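Local atomic coordinates of cysteine-rich repeat secretory protein 2 (PDB entry 6GRE), a protein that negatively regulates plasmodesmal permeability through callose deposition, modulating cell-to-cell trafficking and promoting innate immunity and systemic acquired resistance in Arabidopsis. Residues Leu137-Asp142 with Gly160-Val165; Gly62-Arg67 with Thr77-Ala82. All coordinates share one frame; numbering follows the deposited sequence. Where two conformers were deposited one is given.

Contact 1: residues Leu137-Asp142 with Gly160-Val165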
ATOM      1  N   LEU A 137     -26.441  -4.773   5.662  1.00 28.39           N
ATOM      2  CA  LEU A 137     -25.579  -4.719   6.851  1.00 29.27           C
ATOM      3  C   LEU A 137     -24.910  -6.081   7.076  1.00 29.19           C
ATOM      4  O   LEU A 137     -23.709  -6.160   7.389  1.00 25.10           O
ATOM      5  CB  LEU A 137     -26.395  -4.294   8.070  1.00 30.60           C
ATOM      6  CG  LEU A 137     -26.891  -2.849   8.037  1.00 31.75           C
ATOM      7  CD1 LEU A 137     -28.037  -2.663   9.015  1.00 33.20           C
ATOM      8  CD2 LEU A 137     -25.763  -1.870   8.337  1.00 33.75           C
ATOM      9  N   THR A 138     -25.689  -7.151   6.877  1.00 29.66           N
ATOM     10  CA  THR A 138     -25.193  -8.533   6.962  1.00 30.52           C
ATOM     11  C   THR A 138     -24.093  -8.768   5.931  1.00 26.64           C
ATOM     12  O   THR A 138     -23.046  -9.318   6.304  1.00 24.91           O
ATOM     13  CB  THR A 138     -26.309  -9.561   6.739  1.00 33.18           C
ATOM     14  OG1 THR A 138     -27.071  -9.560   7.942  1.00 39.08           O
ATOM     15  CG2 THR A 138     -25.794 -10.953   6.429  1.00 34.52           C
ATOM     16  N   LYS A 139     -24.363  -8.439   4.662  1.00 24.78           N
ATOM     17  CA  LYS A 139     -23.405  -8.628   3.600  1.00 25.05           C
ATOM     18  C   LYS A 139     -22.102  -7.905   3.913  1.00 22.36           C
ATOM     19  O   LYS A 139     -21.056  -8.456   3.682  1.00 21.51           O
ATOM     20  CB  LYS A 139     -23.856  -8.058   2.254  1.00 26.56           C
ATOM     21  CG  LYS A 139     -24.617  -9.057   1.430  1.00 26.25           C
ATOM     22  CD  LYS A 139     -25.253  -8.495   0.193  1.00 27.09           C
ATOM     23  CE  LYS A 139     -26.491  -9.298  -0.144  1.00 29.39           C
ATOM     24  NZ  LYS A 139     -26.328 -10.737   0.205  1.00 30.82           N
ATOM     25  N   ALA A 140     -22.193  -6.633   4.311  1.00 20.48           N
ATOM     26  CA  ALA A 140     -21.018  -5.849   4.614  1.00 17.91           C
ATOM     27  C   ALA A 140     -20.231  -6.503   5.750  1.00 16.99           C
ATOM     28  O   ALA A 140     -19.045  -6.684   5.639  1.00 16.30           O
ATOM     29  CB  ALA A 140     -21.402  -4.427   4.926  1.00 18.14           C
ATOM     30  N   SER A 141     -20.932  -6.905   6.821  1.00 17.44           N
ATOM     31  CA  SER A 141     -20.286  -7.560   7.956  1.00 17.87           C
ATOM     32  C   SER A 141     -19.552  -8.839   7.524  1.00 18.31           C
ATOM     33  O   SER A 141     -18.382  -9.104   7.903  1.00 18.54           O
ATOM     34  CB  SER A 141     -21.319  -7.841   9.044  1.00 19.60           C
ATOM     35  OG  SER A 141     -20.717  -8.550  10.103  1.00 24.67           O
ATOM     36  N   ASP A 142     -20.216  -9.635   6.704  1.00 18.19           N
ATOM     37  CA  ASP A 142     -19.686 -10.900   6.275  1.00 20.08           C
ATOM     38  C   ASP A 142     -18.497 -10.685   5.329  1.00 18.17           C
ATOM     39  O   ASP A 142     -17.496 -11.358   5.440  1.00 17.59           O
ATOM     40  CB  ASP A 142     -20.777 -11.756   5.643  1.00 23.51           C
ATOM     41  CG  ASP A 142     -21.751 -12.380   6.625  1.00 25.99           C
ATOM     42  OD1 ASP A 142     -21.627 -12.144   7.862  1.00 30.19           O
ATOM     43  OD2 ASP A 142     -22.680 -13.009   6.131  1.00 33.16           O
ATOM     44  N   GLY A 160     -23.046 -10.167  -3.445  1.00 15.12           N
ATOM     45  CA  GLY A 160     -23.909  -9.195  -4.084  1.00 16.80           C
ATOM     46  C   GLY A 160     -23.114  -8.073  -4.689  1.00 17.57           C
ATOM     47  O   GLY A 160     -22.166  -8.292  -5.416  1.00 17.91           O
ATOM     48  N   ASN A 161     -23.474  -6.836  -4.318  1.00 18.12           N
ATOM     49  CA  ASN A 161     -22.825  -5.658  -4.798  1.00 19.47           C
ATOM     50  C   ASN A 161     -21.785  -5.141  -3.785  1.00 18.26           C
ATOM     51  O   ASN A 161     -21.303  -4.043  -3.940  1.00 20.62           O
ATOM     52  CB  ASN A 161     -23.874  -4.573  -5.085  1.00 23.93           C
ATOM     53  CG  ASN A 161     -24.601  -4.059  -3.856  1.00 24.03           C
ATOM     54  OD1 ASN A 161     -24.495  -4.586  -2.748  1.00 26.73           O
ATOM     55  ND2 ASN A 161     -25.389  -3.009  -4.046  1.00 31.55           N
ATOM     56  N   VAL A 162     -21.486  -5.937  -2.761  1.00 15.32           N
ATOM     57  CA  VAL A 162     -20.528  -5.538  -1.731  1.00 15.77           C
ATOM     58  C   VAL A 162     -19.200  -6.199  -2.055  1.00 15.13           C
ATOM     59  O   VAL A 162     -19.131  -7.429  -2.276  1.00 15.41           O
ATOM     60  CB  VAL A 162     -20.985  -5.935  -0.324  1.00 16.61           C
ATOM     61  CG1 VAL A 162     -19.982  -5.506   0.746  1.00 17.39           C
ATOM     62  CG2 VAL A 162     -22.368  -5.397  -0.030  1.00 17.39           C
ATOM     63  N   GLN A 163     -18.137  -5.416  -2.062  1.00 14.09           N
ATOM     64  CA  GLN A 163     -16.809  -5.936  -2.422  1.00 15.11           C
ATOM     65  C   GLN A 163     -15.827  -5.489  -1.340  1.00 15.21           C
ATOM     66  O   GLN A 163     -15.840  -4.314  -0.985  1.00 15.54           O
ATOM     67  CB  GLN A 163     -16.379  -5.422  -3.793  1.00 19.59           C
ATOM     68  CG  GLN A 163     -17.143  -6.062  -4.951  1.00 25.83           C
ATOM     69  CD  GLN A 163     -16.993  -5.245  -6.212  1.00 34.57           C
ATOM     70  OE1 GLN A 163     -15.898  -5.096  -6.749  1.00 41.61           O
ATOM     71  NE2 GLN A 163     -18.094  -4.668  -6.674  1.00 42.21           N
ATOM     72  N   GLY A 164     -14.918  -6.371  -0.939  1.00 12.94           N
ATOM     73  CA  GLY A 164     -13.845  -6.030  -0.016  1.00 13.11           C
ATOM     74  C   GLY A 164     -12.507  -6.442  -0.565  1.00 13.14           C
ATOM     75  O   GLY A 164     -12.388  -7.429  -1.314  1.00 13.02           O
ATOM     76  N   VAL A 165     -11.485  -5.676  -0.207  1.00 12.37           N
ATOM     77  CA  VAL A 165     -10.115  -5.941  -0.580  1.00 13.16           C
ATOM     78  C   VAL A 165      -9.244  -5.677   0.639  1.00 13.29           C
ATOM     79  O   VAL A 165      -9.393  -4.656   1.332  1.00 13.70           O
ATOM     80  CB  VAL A 165      -9.653  -5.071  -1.761  1.00 14.59           C
ATOM     81  CG1 VAL A 165      -8.198  -5.318  -2.159  1.00 16.09           C
ATOM     82  CG2 VAL A 165     -10.562  -5.225  -2.963  1.00 16.93           C
TER

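Contact 2: residues Gly62-Arg67 with Thr77-Ala82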
ATOM      1  N   GLY A  62      13.861   0.385  -1.320  1.00 17.14           N
ATOM      2  CA  GLY A  62      12.487   0.605  -1.723  1.00 18.28           C
ATOM      3  C   GLY A  62      11.773  -0.658  -2.119  1.00 19.11           C
ATOM      4  O   GLY A  62      12.367  -1.718  -2.373  1.00 19.12           O
ATOM      5  N   ILE A  63      10.446  -0.505  -2.201  1.00 17.31           N
ATOM      6  CA  ILE A  63       9.584  -1.519  -2.766  1.00 18.32           C
ATOM      7  C   ILE A  63       8.553  -0.859  -3.680  1.00 16.46           C
ATOM      8  O   ILE A  63       8.236   0.334  -3.528  1.00 17.13           O
ATOM      9  CB  ILE A  63       8.855  -2.331  -1.669  1.00 17.29           C
ATOM     10  CG1 ILE A  63       7.838  -1.468  -0.909  1.00 17.22           C
ATOM     11  CG2 ILE A  63       9.838  -2.999  -0.726  1.00 18.22           C
ATOM     12  CD1 ILE A  63       6.873  -2.243  -0.029  1.00 18.48           C
ATOM     13  N   TYR A  64       7.986  -1.666  -4.572  1.00 17.36           N
ATOM     14  CA  TYR A  64       6.650  -1.361  -5.075  1.00 17.80           C
ATOM     15  C   TYR A  64       5.771  -2.586  -4.874  1.00 17.24           C
ATOM     16  O   TYR A  64       6.252  -3.705  -4.712  1.00 18.05           O
ATOM     17  CB  TYR A  64       6.646  -1.002  -6.557  1.00 17.37           C
ATOM     18  CG  TYR A  64       6.927  -2.180  -7.444  1.00 19.86           C
ATOM     19  CD1 TYR A  64       8.237  -2.543  -7.725  1.00 22.26           C
ATOM     20  CD2 TYR A  64       5.911  -2.943  -7.998  1.00 18.86           C
ATOM     21  CE1 TYR A  64       8.527  -3.642  -8.513  1.00 23.19           C
ATOM     22  CE2 TYR A  64       6.187  -4.044  -8.792  1.00 21.24           C
ATOM     23  CZ  TYR A  64       7.504  -4.402  -9.048  1.00 22.87           C
ATOM     24  OH  TYR A  64       7.803  -5.474  -9.841  1.00 24.58           O
ATOM     25  N   GLN A  65       4.459  -2.361  -4.866  1.00 17.40           N
ATOM     26  CA  GLN A  65       3.532  -3.449  -4.792  0.70 17.96           C
ATOM     27  C   GLN A  65       2.231  -3.078  -5.486  1.00 16.91           C
ATOM     28  O   GLN A  65       1.623  -2.070  -5.186  1.00 18.35           O
ATOM     29  CB  GLN A  65       3.190  -3.793  -3.355  0.70 17.73           C
ATOM     30  CG  GLN A  65       2.308  -5.031  -3.262  0.70 17.55           C
ATOM     31  CD  GLN A  65       2.250  -5.513  -1.840  0.70 17.83           C
ATOM     32  OE1 GLN A  65       1.471  -6.406  -1.489  0.70 20.34           O
ATOM     33  NE2 GLN A  65       3.109  -4.946  -1.014  0.70 16.78           N
ATOM     34  N   CYS A  66       1.859  -3.933  -6.435  1.00 17.86           N
ATOM     35  CA  CYS A  66       0.581  -3.822  -7.137  1.00 19.08           C
ATOM     36  C   CYS A  66      -0.448  -4.725  -6.458  1.00 18.53           C
ATOM     37  O   CYS A  66      -0.095  -5.741  -5.874  1.00 18.17           O
ATOM     38  CB  CYS A  66       0.742  -4.229  -8.596  1.00 20.98           C
ATOM     39  SG  CYS A  66       1.727  -3.011  -9.513  1.00 24.07           S
ATOM     40  N   ARG A  67      -1.719  -4.356  -6.624  1.00 20.12           N
ATOM     41  CA  ARG A  67      -2.834  -5.209  -6.245  1.00 20.95           C
ATOM     42  C   ARG A  67      -2.563  -6.617  -6.797  1.00 22.15           C
ATOM     43  O   ARG A  67      -2.079  -6.770  -7.932  1.00 22.62           O
ATOM     44  CB  ARG A  67      -4.118  -4.577  -6.791  1.00 24.91           C
ATOM     45  CG  ARG A  67      -5.266  -4.423  -5.810  1.00 27.57           C
ATOM     46  CD  ARG A  67      -6.478  -3.878  -6.547  1.00 29.34           C
ATOM     47  NE  ARG A  67      -6.892  -4.805  -7.594  1.00 31.70           N
ATOM     48  CZ  ARG A  67      -7.623  -4.495  -8.658  1.00 33.13           C
ATOM     49  NH1 ARG A  67      -7.967  -3.241  -8.899  1.00 34.08           N
ATOM     50  NH2 ARG A  67      -7.992  -5.458  -9.486  1.00 33.61           N
ATOM     51  N   THR A  77       1.383   0.537 -15.583  1.00 25.20           N
ATOM     52  CA  THR A  77       0.712   1.820 -15.694  1.00 27.05           C
ATOM     53  C   THR A  77       0.614   2.501 -14.325  1.00 24.51           C
ATOM     54  O   THR A  77       0.863   3.703 -14.176  1.00 25.34           O
ATOM     55  CB  THR A  77      -0.675   1.668 -16.324  1.00 30.87           C
ATOM     56  OG1 THR A  77      -0.464   1.116 -17.632  1.00 32.24           O
ATOM     57  CG2 THR A  77      -1.424   2.980 -16.395  1.00 29.97           C
ATOM     58  N   CYS A  78       0.218   1.718 -13.320  1.00 23.80           N
ATOM     59  CA  CYS A  78       0.048   2.248 -11.974  1.00 23.42           C
ATOM     60  C   CYS A  78       1.392   2.722 -11.410  1.00 19.22           C
ATOM     61  O   CYS A  78       1.493   3.820 -10.895  1.00 19.99           O
ATOM     62  CB  CYS A  78      -0.581   1.204 -11.060  1.00 20.91           C
ATOM     63  SG  CYS A  78      -1.092   1.886  -9.462  1.00 23.51           S
ATOM     64  N   VAL A  79       2.392   1.859 -11.477  1.00 20.68           N
ATOM     65  CA  VAL A  79       3.676   2.150 -10.860  1.00 20.80           C
ATOM     66  C   VAL A  79       4.335   3.335 -11.575  1.00 21.57           C
ATOM     67  O   VAL A  79       4.914   4.200 -10.929  1.00 21.20           O
ATOM     68  CB  VAL A  79       4.568   0.902 -10.825  1.00 20.37           C
ATOM     69  CG1 VAL A  79       6.000   1.229 -10.429  1.00 21.13           C
ATOM     70  CG2 VAL A  79       3.981  -0.131  -9.883  1.00 21.03           C
ATOM     71  N   SER A  80       4.211   3.384 -12.905  1.00 25.35           N
ATOM     72  CA  SER A  80       4.724   4.519 -13.667  1.00 26.55           C
ATOM     73  C   SER A  80       4.100   5.825 -13.176  1.00 24.85           C
ATOM     74  O   SER A  80       4.810   6.817 -13.000  1.00 28.26           O
ATOM     75  CB  SER A  80       4.474   4.338 -15.133  1.00 27.46           C
ATOM     76  OG  SER A  80       5.263   3.280 -15.637  1.00 31.64           O
ATOM     77  N   SER A  81       2.775   5.811 -12.973  1.00 24.40           N
ATOM     78  CA  SER A  81       2.039   6.959 -12.514  1.00 24.06           C
ATOM     79  C   SER A  81       2.479   7.336 -11.096  1.00 23.17           C
ATOM     80  O   SER A  81       2.619   8.521 -10.760  1.00 25.78           O
ATOM     81  CB  SER A  81       0.544   6.727 -12.586  1.00 25.19           C
ATOM     82  OG  SER A  81      -0.136   7.818 -11.992  1.00 28.13           O
ATOM     83  N   ALA A  82       2.679   6.326 -10.244  1.00 21.74           N
ATOM     84  CA  ALA A  82       3.107   6.589  -8.887  1.00 21.82           C
ATOM     85  C   ALA A  82       4.465   7.302  -8.915  1.00 20.81           C
ATOM     86  O   ALA A  82       4.668   8.245  -8.183  1.00 25.73           O
ATOM     87  CB  ALA A  82       3.167   5.306  -8.088  1.00 20.88           C
TER

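Contact 1: residues Leu137-Asp142 with Gly160-Val165
In the second Gnk2-homologous (DUF26) domain, helix 134-149 packs over a five-stranded antiparallel sheet, and one point of that helix-on-sheet interface is where K139 and A140 meet V162. The evidence for close packing is local: the CA atoms of A140 and V162, the nearest pair between the two segments, are 6.4 Å apart, and segments 137-142 and 160-165 bury 159 Å² in all. V162 opens strand 162-168 and sets both its methyl groups against the helix, each to a different residue. CG2 lies 3.8 Å from CB of K139, while CG1 comes to 4.0 Å from CA of A140, so one branched side chain spans two consecutive positions of the helix. The valine torsion accounts for this split: CG1 lies opposite the backbone N (chi1 -180°), and CG2 is turned beside that N and toward the lysine. K139 adds more than its root, because its chain runs alongside the start of the strand and brings CD to 4.2 Å from V162 CG2. Its extended part then bends at the last torsion, and NZ makes a weak, long ion pair with D135, one helical turn earlier. The aliphatic stem thus does the packing. A140 is buried, and F209 of strand 205-211 and M129 also touch its side chain. Its short methyl stays farther from the strand than its backbone does: A140 CB is 4.5 Å from V162 CG1.

Contact 2: residues Gly62-Arg67 with Thr77-Ala82
Y64, in strand 60-66, is the first residue of its segment to meet the helix: CD2 of its ring is 3.9 Å from CG2 of V79. The two side chains cross at about a right angle, and the methyl reaches the ring obliquely, nearest to CD2; it is 4.3 Å from Y64 CG and 4.6 Å from Y64 CE2. A chi1 of 71° puts CG between the backbone N and the carbonyl carbon, and from there CD2 faces the methyl. The far end is fixed by polar partners, since OH is hydrogen-bonded to T42 O and S38 OG. The next residue, Q65, has its side chain starting away from the helix, as the alternation of a strand requires. C66 starts neither toward nor away from the helix, yet its SG lies 3.7 Å from the same V79 CG2. That methyl therefore touches both strand residues, one sulfur and one aromatic. C66 SG is also half of the disulfide to C75, which lies on helix 72-90 just ahead of T77-A82. Helix 72-90 is thus tied covalently to the strand it packs on, and C78, one residue before V79, bonds to C103 at the neighbouring strand 103-108. Such strand-helix bridging belongs to the disulfide-rich DUF26 fold. Apolar contacts to a single methyl, backed by a nearby disulfide, imply a join held by shape and covalent linkage, with the tyrosine hydroxyl satisfied elsewhere.

In the fold
Contacts 1 and 2 belong to different Gnk2-homologous domains, contact 2 to the first and contact 1 to the second, and each joins a helix to the third strand in sequence of its five-stranded sheet. The helices are not equivalent in order: contact 1 uses the one before the strand, contact 2 the one after. Both are buried, yet the centre of contact 2 lies about 9 Å from the centre of the chain, that of contact 1 about 22 Å. Their centres are about 27 Å apart, and they do not touch. Contact 1 is aliphatic, with the stem of a partly exposed lysine as a main partner; contact 2 combines aromatic, sulfur and methyl groups, all buried, beside a disulfide.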